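Local structure of periplasmic solute binding protein (Pectobacterium atrosepticum, 4RY1) at residues W68-S73 and V364-E369; S119-K124 and A348-A353; S288-S293 and F308-P313; L319-G324 and G339-G344; V374-T379 and S400-I405. The protein probably serves as the periplasmic receptor of an ABC-type sugar transporter, capturing its solute for delivery to the membrane complex. All coordinates share one frame; numbering follows the deposited sequence. Where two conformers were deposited one is given.

No two of the five contacts cross. Contact 1 opens first, at helix 69-74, and closes only at the loop 364-369, so its loop takes in most of the chain. Nested within it, contact 2 runs from strand 107-123 to helix 346-356. Contacts 3 and 4 lie inside that second loop and follow one another: the former folds helix 299-310 back onto strand 284-292, and the latter joins the turns on either side of helix 329-337. Contacts 2 and 3 reach neighbouring strands of one sheet, while contacts 2 and 4 touch through N349 and P343. Contact 5 lies beyond contact 1 in the chain, pairs helices 371-385 and 391-409, and meets contact 1 where V374 packs on M368.

Contact 1 (W68-S73 and V364-E369)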
# COMPACT_ATOMS: atom_id res chain seq x y z
N TRP A 68 -1.16 2.92 10.68
CA TRP A 68 -1.92 2.82 11.93
C TRP A 68 -1.09 3.20 13.15
O TRP A 68 -1.63 3.31 14.26
CB TRP A 68 -2.52 1.44 12.16
CG TRP A 68 -3.40 0.95 11.08
CD1 TRP A 68 -3.94 1.66 10.03
CD2 TRP A 68 -3.82 -0.40 10.90
NE1 TRP A 68 -4.66 0.83 9.23
CE2 TRP A 68 -4.63 -0.44 9.75
CE3 TRP A 68 -3.61 -1.58 11.63
CZ2 TRP A 68 -5.20 -1.62 9.28
CZ3 TRP A 68 -4.20 -2.75 11.17
CH2 TRP A 68 -4.97 -2.76 10.00
N LEU A 69 0.20 3.41 12.96
CA LEU A 69 1.05 3.76 14.09
C LEU A 69 0.68 5.11 14.75
O LEU A 69 0.79 5.23 15.97
CB LEU A 69 2.54 3.70 13.75
CG LEU A 69 3.09 2.29 13.52
CD1 LEU A 69 4.58 2.37 13.21
CD2 LEU A 69 2.87 1.39 14.72
N PRO A 70 0.23 6.12 13.97
CA PRO A 70 -0.24 7.33 14.70
C PRO A 70 -1.37 7.06 15.70
O PRO A 70 -1.30 7.49 16.85
CB PRO A 70 -0.64 8.28 13.58
CG PRO A 70 0.29 7.88 12.47
CD PRO A 70 0.32 6.37 12.52
N GLN A 71 -2.36 6.29 15.28
CA GLN A 71 -3.49 5.95 16.15
C GLN A 71 -3.05 5.18 17.38
O GLN A 71 -3.43 5.49 18.51
CB GLN A 71 -4.54 5.13 15.38
CG GLN A 71 -5.63 4.58 16.29
CD GLN A 71 -6.75 3.83 15.57
OE1 GLN A 71 -6.82 3.79 14.32
NE2 GLN A 71 -7.64 3.23 16.37
N PHE A 72 -2.28 4.12 17.16
CA PHE A 72 -1.95 3.19 18.24
C PHE A 72 -0.73 3.54 19.08
O PHE A 72 -0.61 3.08 20.23
CB PHE A 72 -1.81 1.77 17.67
CG PHE A 72 -3.11 1.18 17.16
CD1 PHE A 72 -4.24 1.18 17.96
CD2 PHE A 72 -3.20 0.66 15.88
CE1 PHE A 72 -5.43 0.65 17.49
CE2 PHE A 72 -4.37 0.11 15.41
CZ PHE A 72 -5.51 0.12 16.22
N SER A 73 0.20 4.28 18.48
CA SER A 73 1.50 4.54 19.11
C SER A 73 1.83 6.01 19.36
O SER A 73 2.25 6.37 20.44
CB SER A 73 2.63 3.89 18.30
OG SER A 73 2.43 2.49 18.17
N VAL A 364 7.14 10.49 2.99
CA VAL A 364 5.76 10.03 2.91
C VAL A 364 5.23 10.06 4.35
O VAL A 364 5.83 9.46 5.25
CB VAL A 364 5.69 8.60 2.32
CG1 VAL A 364 4.26 8.07 2.30
CG2 VAL A 364 6.31 8.59 0.91
N SER A 365 4.12 10.77 4.55
CA SER A 365 3.50 10.89 5.85
C SER A 365 2.44 9.82 6.01
O SER A 365 1.63 9.61 5.11
CB SER A 365 2.80 12.24 5.98
OG SER A 365 2.19 12.33 7.24
N PRO A 366 2.41 9.16 7.18
CA PRO A 366 1.31 8.22 7.37
C PRO A 366 -0.06 8.90 7.33
O PRO A 366 -1.10 8.24 7.11
CB PRO A 366 1.61 7.63 8.74
CG PRO A 366 2.40 8.67 9.46
CD PRO A 366 3.26 9.27 8.38
N PHE A 367 -0.08 10.21 7.59
CA PHE A 367 -1.35 10.94 7.64
C PHE A 367 -2.00 11.12 6.28
O PHE A 367 -3.20 11.37 6.21
CB PHE A 367 -1.16 12.27 8.36
CG PHE A 367 -0.74 12.09 9.78
CD1 PHE A 367 -1.64 11.60 10.73
CD2 PHE A 367 0.55 12.36 10.18
CE1 PHE A 367 -1.24 11.38 12.03
CE2 PHE A 367 0.94 12.17 11.48
CZ PHE A 367 0.05 11.68 12.42
N MET A 368 -1.22 10.98 5.20
CA MET A 368 -1.80 10.99 3.85
C MET A 368 -2.80 9.85 3.66
O MET A 368 -3.74 9.96 2.84
CB MET A 368 -0.71 11.02 2.76
CG MET A 368 -0.15 9.69 2.28
SD MET A 368 0.88 9.79 0.78
CE MET A 368 -0.29 10.73 -0.18
N GLU A 369 -2.62 8.77 4.42
CA GLU A 369 -3.55 7.63 4.40
C GLU A 369 -4.62 7.65 5.49
O GLU A 369 -5.34 6.67 5.67
CB GLU A 369 -2.79 6.31 4.44
CG GLU A 369 -1.71 6.23 3.38
CD GLU A 369 -1.44 4.83 2.89
OE1 GLU A 369 -2.12 3.88 3.34
OE2 GLU A 369 -0.53 4.66 2.05
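P70 lays the CB and CG side of its ring against the far end of the F367 ring, with P70 CB 3.5 Å from F367 CE1 and 3.7 Å from F367 CZ. In this periplasmic binding-protein fold the pair joins helix 69-74, which follows strand 61-64 of the mixed sheet, to the turn leading into the C-terminal helix pair. The approach is oblique, and the two side chains run past one another in opposite directions. F367 gets there because its CG stands anti to its own carbonyl carbon (chi1 -63°), which brings the outer rim of the ring up to the proline. The second partner is another proline: P70 CG and P366 CG meet at 3.8 Å, so the two rigid rings touch through their outermost carbons. All three residues are buried, and R74, one turn along the helix from P70, also touches both P366 and F367. W66 and E190 adjoin P366 as well. The tight 3-10 turn at 366-368 is held at its start by S365, whose hydroxyl also bonds to E190. In an ST turn, F367 N donates to S365 OG over 3.1 Å with an N-H...O angle of 151°.

Contact 2 (S119-K124 and A348-A353); sequences SMIYNK and ANAYRA
A350 turns its methyl toward S119 and I121 on the neighbouring strand and makes the helix side of this contact. Ahead of it in helix 348-353, A348 O accepts from R352 N at 2.9 Å, and N349 ND2 donates to P343 O. Next comes A350 itself, whose CB lies 3.9 Å from S119 OG; the CA atoms of these two residues are also the nearest pair across the contact. The serine hydroxyl is placed between its own backbone N and carbonyl carbon (chi1 59°), and there it also bonds a water at 2.8 Å. That water in turn donates a weak bond of 2.9 Å to A350 O, so a polar bridge runs beside the methyl contact, in place of any direct hydrogen bond between helix and strand. Farther along the strand, I121 brings CD1, the end of its longer branch, to 4.4 Å from A350 CB. The strand concerned is 107-123, the long member of the mixed sheet in this solute-binding protein, and here it pairs antiparallel with 245-249: S119 bonds to L248 and I121 to M246 through their backbones. I253 of helix 253-257 packs on both I121 and A350, and T268 also touches the alanine. Beyond A350, the CB of Y351 starts away from the strand, R352 forms a salt bridge with E336, and A353 N closes the next helical turn by donating to N349 O at 2.9 Å.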
# COMPACT_ATOMS: atom_id res chain seq x y z
N SER A 119 3.78 1.51 -7.95
CA SER A 119 4.28 1.48 -9.32
C SER A 119 3.14 1.12 -10.27
O SER A 119 2.09 0.66 -9.86
CB SER A 119 5.50 0.58 -9.44
OG SER A 119 5.20 -0.75 -9.04
N MET A 120 3.34 1.42 -11.55
CA MET A 120 2.36 1.06 -12.56
C MET A 120 2.45 -0.40 -12.98
O MET A 120 3.53 -0.92 -13.27
CB MET A 120 2.54 1.95 -13.78
CG MET A 120 2.07 3.36 -13.54
SD MET A 120 0.29 3.53 -13.24
CE MET A 120 0.20 5.32 -13.36
N ILE A 121 1.29 -1.03 -13.06
CA ILE A 121 1.12 -2.37 -13.60
C ILE A 121 0.20 -2.16 -14.80
O ILE A 121 -0.88 -1.59 -14.67
CB ILE A 121 0.50 -3.33 -12.57
CG1 ILE A 121 1.41 -3.43 -11.35
CG2 ILE A 121 0.24 -4.69 -13.20
CD1 ILE A 121 2.66 -4.21 -11.63
N TYR A 122 0.62 -2.60 -15.98
CA TYR A 122 -0.12 -2.40 -17.20
C TYR A 122 -0.49 -3.71 -17.86
O TYR A 122 0.24 -4.69 -17.77
CB TYR A 122 0.70 -1.57 -18.19
CG TYR A 122 0.98 -0.14 -17.82
CD1 TYR A 122 -0.06 0.74 -17.48
CD2 TYR A 122 2.29 0.38 -17.86
CE1 TYR A 122 0.19 2.07 -17.19
CE2 TYR A 122 2.54 1.71 -17.58
CZ TYR A 122 1.51 2.56 -17.23
OH TYR A 122 1.75 3.90 -16.97
N ASN A 123 -1.63 -3.68 -18.56
CA ASN A 123 -2.08 -4.79 -19.39
C ASN A 123 -1.48 -4.61 -20.78
O ASN A 123 -1.93 -3.78 -21.58
CB ASN A 123 -3.60 -4.84 -19.47
CG ASN A 123 -4.09 -6.09 -20.18
OD1 ASN A 123 -3.52 -6.48 -21.20
ND2 ASN A 123 -5.12 -6.74 -19.63
N LYS A 124 -0.45 -5.38 -21.03
CA LYS A 124 0.33 -5.25 -22.27
C LYS A 124 -0.54 -5.36 -23.53
O LYS A 124 -0.38 -4.61 -24.49
CB LYS A 124 1.42 -6.31 -22.32
CG LYS A 124 2.21 -6.31 -23.62
CD LYS A 124 3.24 -7.44 -23.63
CE LYS A 124 3.76 -7.79 -25.02
NZ LYS A 124 4.46 -6.63 -25.61
N ALA A 348 8.39 -9.48 -8.21
CA ALA A 348 9.83 -9.32 -8.18
C ALA A 348 10.25 -8.24 -9.16
O ALA A 348 11.10 -7.41 -8.88
CB ALA A 348 10.51 -10.62 -8.53
N ASN A 349 9.63 -8.26 -10.33
CA ASN A 349 9.98 -7.28 -11.36
C ASN A 349 9.61 -5.83 -10.94
O ASN A 349 10.40 -4.89 -11.08
CB ASN A 349 9.30 -7.65 -12.68
CG ASN A 349 9.93 -8.88 -13.34
OD1 ASN A 349 11.11 -9.15 -13.16
ND2 ASN A 349 9.14 -9.62 -14.09
N ALA A 350 8.41 -5.68 -10.38
CA ALA A 350 7.98 -4.36 -9.88
C ALA A 350 8.84 -3.85 -8.73
O ALA A 350 9.22 -2.68 -8.67
CB ALA A 350 6.53 -4.44 -9.45
N TYR A 351 9.16 -4.76 -7.81
CA TYR A 351 10.00 -4.42 -6.65
C TYR A 351 11.42 -4.02 -7.09
O TYR A 351 11.95 -2.99 -6.65
CB TYR A 351 10.03 -5.59 -5.68
CG TYR A 351 10.79 -5.34 -4.40
CD1 TYR A 351 12.15 -5.56 -4.33
CD2 TYR A 351 10.11 -4.88 -3.27
CE1 TYR A 351 12.84 -5.35 -3.14
CE2 TYR A 351 10.76 -4.67 -2.09
CZ TYR A 351 12.11 -4.90 -2.01
OH TYR A 351 12.69 -4.65 -0.79
N ARG A 352 12.00 -4.80 -7.99
CA ARG A 352 13.34 -4.53 -8.51
C ARG A 352 13.36 -3.23 -9.29
O ARG A 352 14.33 -2.48 -9.19
CB ARG A 352 13.87 -5.70 -9.34
CG ARG A 352 14.25 -6.88 -8.47
CD ARG A 352 14.59 -8.13 -9.26
NE ARG A 352 15.22 -9.13 -8.40
CZ ARG A 352 15.42 -10.40 -8.73
NH1 ARG A 352 15.03 -10.87 -9.92
NH2 ARG A 352 16.00 -11.22 -7.87
N ALA A 353 12.28 -2.93 -10.04
CA ALA A 353 12.19 -1.66 -10.77
C ALA A 353 12.16 -0.48 -9.81
O ALA A 353 12.85 0.54 -10.01
CB ALA A 353 10.98 -1.65 -11.69
O HOH W 1 7.08 -1.37 -7.12

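Contact 3 (S288-S293 and F308-P313); sequences SLFAIS and FMLSNP
A methionine sulfur set obliquely against an aromatic ring distinguishes the meeting of M309 with F290. M309 SD lies 4.7 Å from the centroid of the F290 ring and 47° off the ring normal, a Met-aromatic contact made neither squarely over the face nor in the ring plane. The contact joins strand 284-292 to helix 299-310, the helix that next folds back over the sheet, as part of the helix-on-sheet layering of the periplasmic binding proteins. The sulfur is shared evenly by two ring carbons, with M309 SD 4.0 Å from both F290 CE2 and F290 CZ. It reaches them because the methionine chain is extended beyond CG (chi2 -175°) and runs nearly perpendicular to the phenylalanine. M309 was modelled in two conformers, so this description holds for one of them. M309 also touches T19 and I23 of helix 13-29, which places it between that helix and the strand. M306, one turn earlier on helix 299-310, also packs on F290, while L111 and I113 of the adjacent strand lie against L310. The leucine completes the contact from another direction: L310 CD2 abuts the rim of the F290 ring, close to level with it, 4.4 Å from F290 CE2.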
# COMPACT_ATOMS: atom_id res chain seq x y z
N SER A 288 3.32 -3.90 5.64
CA SER A 288 2.70 -4.26 6.91
C SER A 288 3.83 -4.53 7.89
O SER A 288 4.99 -4.71 7.48
CB SER A 288 1.79 -5.48 6.80
OG SER A 288 0.46 -5.11 6.41
N LEU A 289 3.47 -4.58 9.16
CA LEU A 289 4.40 -4.82 10.27
C LEU A 289 3.82 -5.94 11.10
O LEU A 289 2.60 -6.11 11.12
CB LEU A 289 4.53 -3.60 11.21
CG LEU A 289 4.65 -2.20 10.61
CD1 LEU A 289 4.57 -1.12 11.69
CD2 LEU A 289 5.97 -2.09 9.93
N PHE A 290 4.68 -6.66 11.81
CA PHE A 290 4.24 -7.45 12.96
C PHE A 290 4.60 -6.69 14.23
O PHE A 290 5.75 -6.28 14.41
CB PHE A 290 4.87 -8.84 13.02
CG PHE A 290 4.24 -9.85 12.10
CD1 PHE A 290 2.87 -10.11 12.11
CD2 PHE A 290 5.04 -10.61 11.25
CE1 PHE A 290 2.30 -11.06 11.26
CE2 PHE A 290 4.47 -11.56 10.42
CZ PHE A 290 3.12 -11.77 10.41
N ALA A 291 3.59 -6.52 15.09
CA ALA A 291 3.74 -5.88 16.40
C ALA A 291 3.39 -6.88 17.50
O ALA A 291 2.59 -7.78 17.30
CB ALA A 291 2.80 -4.68 16.50
N ILE A 292 4.02 -6.70 18.65
CA ILE A 292 3.74 -7.48 19.87
C ILE A 292 2.88 -6.62 20.83
O ILE A 292 3.14 -5.45 21.02
CB ILE A 292 5.03 -7.93 20.56
CG1 ILE A 292 5.82 -8.86 19.63
CG2 ILE A 292 4.75 -8.62 21.89
CD1 ILE A 292 7.18 -9.29 20.16
N SER A 293 1.89 -7.27 21.43
CA SER A 293 1.00 -6.61 22.39
C SER A 293 1.79 -6.03 23.53
O SER A 293 2.67 -6.69 24.07
CB SER A 293 -0.00 -7.59 22.98
OG SER A 293 -0.67 -7.00 24.09
N PHE A 308 10.85 -16.53 13.30
CA PHE A 308 10.71 -17.75 12.52
C PHE A 308 10.11 -17.46 11.15
O PHE A 308 10.59 -17.95 10.12
CB PHE A 308 9.90 -18.79 13.30
CG PHE A 308 9.90 -20.15 12.67
CD1 PHE A 308 8.99 -20.48 11.68
CD2 PHE A 308 10.87 -21.07 13.01
CE1 PHE A 308 9.01 -21.71 11.09
CE2 PHE A 308 10.90 -22.32 12.42
CZ PHE A 308 9.96 -22.64 11.46
N MET A 309 9.07 -16.65 11.15
CA MET A 309 8.38 -16.27 9.90
C MET A 309 9.24 -15.43 8.94
O MET A 309 9.19 -15.61 7.72
CB MET A 309 7.07 -15.50 10.22
CG MET A 309 5.98 -16.36 10.86
SD MET A 309 4.36 -15.50 11.12
CE MET A 309 3.26 -16.92 11.13
N LEU A 310 10.02 -14.51 9.50
CA LEU A 310 10.72 -13.50 8.69
C LEU A 310 12.17 -13.84 8.35
O LEU A 310 12.74 -13.29 7.40
CB LEU A 310 10.65 -12.13 9.36
CG LEU A 310 9.24 -11.55 9.56
CD1 LEU A 310 9.34 -10.11 10.09
CD2 LEU A 310 8.36 -11.65 8.34
N SER A 311 12.77 -14.72 9.13
CA SER A 311 14.20 -15.02 9.01
C SER A 311 14.56 -16.48 8.95
O SER A 311 15.56 -16.83 8.32
CB SER A 311 14.96 -14.32 10.15
OG SER A 311 14.79 -12.89 10.08
N ASN A 312 13.82 -17.36 9.61
CA ASN A 312 14.16 -18.78 9.61
C ASN A 312 13.83 -19.37 8.25
O ASN A 312 12.73 -19.17 7.76
CB ASN A 312 13.38 -19.53 10.70
CG ASN A 312 13.79 -20.99 10.85
OD1 ASN A 312 13.67 -21.77 9.91
ND2 ASN A 312 14.24 -21.37 12.04
N PRO A 313 14.76 -20.12 7.62
CA PRO A 313 14.50 -20.67 6.28
C PRO A 313 13.15 -21.41 6.14
O PRO A 313 12.49 -21.31 5.12
CB PRO A 313 15.70 -21.62 6.08
CG PRO A 313 16.80 -20.94 6.82
CD PRO A 313 16.15 -20.37 8.06

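Contact 4 (L319-G324 and G339-G344); sequences LGLQNG and GVINPG
L321 makes the apolar part of the contact, inserting its branched end against V340 and I341. Its CG is 4.0 Å from V340 CG1, and the two side chains lie side by side, pointing opposite ways. The two methyl groups divide the remaining work: L321 CD1 rests 3.7 Å from the carbonyl oxygen V340 O, whereas L321 CD2 lies 3.9 Å from I341 CG1, the isoleucine running nearly perpendicular to the leucine. L335 of the intervening helix packs on both L321 and I341, and Y254 also touches L321.

Backbone bonds shape the first loop. Q322 N donates to L319 O across a type II' turn, in which G320 takes a positive phi (48°), and G324 N donates to L321 O in the type I turn that follows.

Side-chain amide bonds shape the second. N342 ND2 gives a fairly straight bond to G339 O, 3.0 Å long with an N-H...O angle of 161°. At the other end of the same amide, N342 OD1 accepts from G344 N at 2.9 Å; the donor lies level with the side-chain carbonyl and is directed at a lone pair of OD1. One side chain therefore grips the backbone both before and after it.

The loops before and after helix 329-337 thus meet through L321, V340 and I341. In this binding-protein fold the helix ends in a Schellman motif at G339, and an Asx turn at N342 shapes its exit loop.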
# COMPACT_ATOMS: atom_id res chain seq x y z
N LEU A 319 6.10 -18.98 3.84
CA LEU A 319 5.41 -17.74 3.48
C LEU A 319 5.64 -17.30 2.05
O LEU A 319 4.82 -16.62 1.46
CB LEU A 319 5.79 -16.60 4.43
CG LEU A 319 5.15 -16.74 5.80
CD1 LEU A 319 5.71 -15.76 6.82
CD2 LEU A 319 3.65 -16.50 5.69
N GLY A 320 6.79 -17.67 1.49
CA GLY A 320 7.15 -17.25 0.14
C GLY A 320 6.92 -15.78 -0.05
O GLY A 320 7.38 -14.95 0.76
N LEU A 321 6.26 -15.43 -1.15
CA LEU A 321 6.00 -14.03 -1.50
C LEU A 321 4.59 -13.57 -1.12
O LEU A 321 4.15 -12.51 -1.57
CB LEU A 321 6.22 -13.80 -3.00
CG LEU A 321 7.69 -13.99 -3.42
CD1 LEU A 321 7.81 -13.93 -4.93
CD2 LEU A 321 8.58 -12.91 -2.82
N GLN A 322 3.93 -14.29 -0.23
CA GLN A 322 2.54 -13.97 0.12
C GLN A 322 2.36 -12.67 0.90
O GLN A 322 1.24 -12.16 0.96
CB GLN A 322 1.94 -15.13 0.90
CG GLN A 322 1.77 -16.39 0.07
CD GLN A 322 0.84 -16.19 -1.09
OE1 GLN A 322 -0.19 -15.58 -0.97
NE2 GLN A 322 1.24 -16.70 -2.25
N ASN A 323 3.44 -12.15 1.48
CA ASN A 323 3.44 -10.85 2.14
C ASN A 323 4.35 -9.85 1.42
O ASN A 323 4.77 -8.86 2.01
CB ASN A 323 3.92 -10.97 3.59
CG ASN A 323 3.13 -11.92 4.42
OD1 ASN A 323 3.70 -12.74 5.21
ND2 ASN A 323 1.85 -11.80 4.34
N GLY A 324 4.68 -10.13 0.16
CA GLY A 324 5.57 -9.27 -0.60
C GLY A 324 7.01 -9.74 -0.52
O GLY A 324 7.32 -10.82 -0.05
N GLY A 339 14.21 -20.34 -6.46
CA GLY A 339 13.47 -19.96 -7.65
C GLY A 339 12.10 -19.32 -7.46
O GLY A 339 11.39 -19.11 -8.43
N VAL A 340 11.73 -19.05 -6.21
CA VAL A 340 10.44 -18.41 -5.93
C VAL A 340 10.47 -16.97 -6.40
O VAL A 340 9.51 -16.47 -6.98
CB VAL A 340 10.11 -18.56 -4.45
CG1 VAL A 340 8.93 -17.71 -4.03
CG2 VAL A 340 9.80 -20.01 -4.16
N ILE A 341 11.57 -16.29 -6.09
CA ILE A 341 11.89 -15.02 -6.72
C ILE A 341 12.61 -15.38 -8.01
O ILE A 341 13.61 -16.11 -7.99
CB ILE A 341 12.76 -14.12 -5.82
CG1 ILE A 341 11.95 -13.61 -4.63
CG2 ILE A 341 13.34 -12.95 -6.58
CD1 ILE A 341 12.79 -12.95 -3.57
N ASN A 342 12.08 -14.88 -9.12
CA ASN A 342 12.64 -15.16 -10.45
C ASN A 342 12.23 -14.04 -11.41
O ASN A 342 11.31 -13.26 -11.09
CB ASN A 342 12.15 -16.53 -10.94
CG ASN A 342 10.65 -16.56 -11.15
OD1 ASN A 342 10.14 -15.96 -12.10
ND2 ASN A 342 9.92 -17.21 -10.24
N PRO A 343 12.90 -13.92 -12.57
CA PRO A 343 12.63 -12.78 -13.47
C PRO A 343 11.28 -12.81 -14.19
O PRO A 343 10.93 -11.83 -14.85
CB PRO A 343 13.79 -12.81 -14.46
CG PRO A 343 14.78 -13.77 -13.92
CD PRO A 343 14.11 -14.65 -12.94
N GLY A 344 10.54 -13.92 -14.05
CA GLY A 344 9.19 -14.05 -14.61
C GLY A 344 8.10 -13.57 -13.66
O GLY A 344 6.92 -13.52 -14.02

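Contact 5 (V374-T379 and S400-I405)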
# COMPACT_ATOMS: atom_id res chain seq x y z
N VAL A 374 -8.85 10.52 3.36
CA VAL A 374 -9.05 9.82 2.10
C VAL A 374 -10.53 9.85 1.69
O VAL A 374 -10.85 10.01 0.52
CB VAL A 374 -8.54 8.38 2.18
CG1 VAL A 374 -8.99 7.54 0.99
CG2 VAL A 374 -7.03 8.38 2.31
N GLN A 375 -11.43 9.71 2.66
CA GLN A 375 -12.87 9.82 2.36
C GLN A 375 -13.30 11.23 1.95
O GLN A 375 -14.12 11.37 1.04
CB GLN A 375 -13.72 9.30 3.51
CG GLN A 375 -13.69 7.78 3.57
CD GLN A 375 -14.01 7.12 2.23
OE1 GLN A 375 -15.08 7.36 1.65
NE2 GLN A 375 -13.07 6.31 1.71
N LEU A 376 -12.68 12.24 2.54
CA LEU A 376 -12.94 13.62 2.15
C LEU A 376 -12.50 13.86 0.70
O LEU A 376 -13.22 14.47 -0.09
CB LEU A 376 -12.24 14.60 3.10
CG LEU A 376 -12.74 16.03 2.95
CD1 LEU A 376 -14.19 16.16 3.39
CD2 LEU A 376 -11.89 17.01 3.74
N TRP A 377 -11.30 13.40 0.37
CA TRP A 377 -10.80 13.39 -1.02
C TRP A 377 -11.77 12.69 -1.96
O TRP A 377 -12.16 13.22 -3.01
CB TRP A 377 -9.42 12.71 -1.05
CG TRP A 377 -8.89 12.33 -2.39
CD1 TRP A 377 -8.79 11.06 -2.89
CD2 TRP A 377 -8.31 13.19 -3.39
NE1 TRP A 377 -8.23 11.08 -4.13
CE2 TRP A 377 -7.91 12.37 -4.47
CE3 TRP A 377 -8.10 14.57 -3.49
CZ2 TRP A 377 -7.29 12.87 -5.60
CZ3 TRP A 377 -7.50 15.07 -4.63
CH2 TRP A 377 -7.12 14.23 -5.68
N THR A 378 -12.17 11.49 -1.57
CA THR A 378 -13.04 10.63 -2.39
C THR A 378 -14.39 11.30 -2.68
O THR A 378 -14.83 11.39 -3.84
CB THR A 378 -13.21 9.26 -1.72
OG1 THR A 378 -11.92 8.63 -1.62
CG2 THR A 378 -14.17 8.37 -2.49
N THR A 379 -15.00 11.81 -1.62
CA THR A 379 -16.27 12.53 -1.75
C THR A 379 -16.11 13.84 -2.55
O THR A 379 -17.01 14.23 -3.32
CB THR A 379 -16.95 12.74 -0.38
OG1 THR A 379 -16.10 13.48 0.49
CG2 THR A 379 -17.28 11.40 0.25
N SER A 400 -9.80 23.12 3.82
CA SER A 400 -10.30 23.47 5.16
C SER A 400 -10.72 22.21 5.95
O SER A 400 -10.40 22.08 7.12
CB SER A 400 -11.44 24.50 5.08
OG SER A 400 -12.44 24.11 4.16
N GLY A 401 -11.42 21.29 5.30
CA GLY A 401 -11.87 20.08 5.99
C GLY A 401 -10.71 19.15 6.35
O GLY A 401 -10.66 18.55 7.44
N ALA A 402 -9.77 19.04 5.41
CA ALA A 402 -8.55 18.24 5.63
C ALA A 402 -7.78 18.79 6.82
O ALA A 402 -7.33 18.04 7.69
CB ALA A 402 -7.68 18.23 4.38
N ASN A 403 -7.68 20.12 6.89
CA ASN A 403 -6.95 20.74 8.00
C ASN A 403 -7.63 20.50 9.36
O ASN A 403 -6.94 20.25 10.35
CB ASN A 403 -6.70 22.22 7.75
CG ASN A 403 -5.52 22.46 6.81
OD1 ASN A 403 -4.67 21.58 6.62
ND2 ASN A 403 -5.45 23.65 6.22
N ARG A 404 -8.96 20.53 9.39
CA ARG A 404 -9.71 20.14 10.61
C ARG A 404 -9.39 18.70 11.01
O ARG A 404 -9.15 18.42 12.17
CB ARG A 404 -11.23 20.34 10.48
CG ARG A 404 -11.65 21.81 10.35
CD ARG A 404 -13.16 22.00 10.27
NE ARG A 404 -13.76 21.70 8.96
CZ ARG A 404 -13.74 22.52 7.90
NH1 ARG A 404 -13.12 23.69 7.95
NH2 ARG A 404 -14.34 22.15 6.78
N ILE A 405 -9.39 17.79 10.04
CA ILE A 405 -9.10 16.37 10.31
C ILE A 405 -7.70 16.20 10.90
O ILE A 405 -7.50 15.52 11.89
CB ILE A 405 -9.24 15.50 9.05
CG1 ILE A 405 -10.71 15.39 8.65
CG2 ILE A 405 -8.64 14.11 9.26
CD1 ILE A 405 -10.93 15.02 7.20
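The peptide group between G401 and A402 is the flat surface that L376 meets, its CD2 methyl sitting over one face, 3.6 Å from G401 C and 3.4 Å from A402 N. The contact packs helix 371-385 against helix 391-409, the antiparallel helical hairpin that ends the chain of this ABC-type receptor. A second flat group lies outside the contact: one face of the R404 guanidinium is laid over S400 O and G401 CA of its own helix, both offset toward its rim. The short segments run at 167° to each other, and their axes come within 10.1 Å. G401 has no side chain, which allows the leucine methyl to come down directly on the backbone. L376 reaches across because its CG is anti to the backbone N (chi1 -166°) and CD2 continues the chain outward, away from CA. The same methyl also touches two side chains, at 4.4 Å from A402 CB and 4.1 Å from I405 CD1, so the one methyl meets G401, A402 and I405 together. F398, earlier on the partner helix, packs on both L376 and W377, while I195 of the small two-stranded sheet lies against A402. Within helix 374-379, T378 turns its hydroxyl back to the backbone, although that oxygen is also bonded to V168 N: T378 OG1 donates to V374 O at 2.8 Å from above the carbonyl plane, while T378 N reaches the same acceptor from the opposite face.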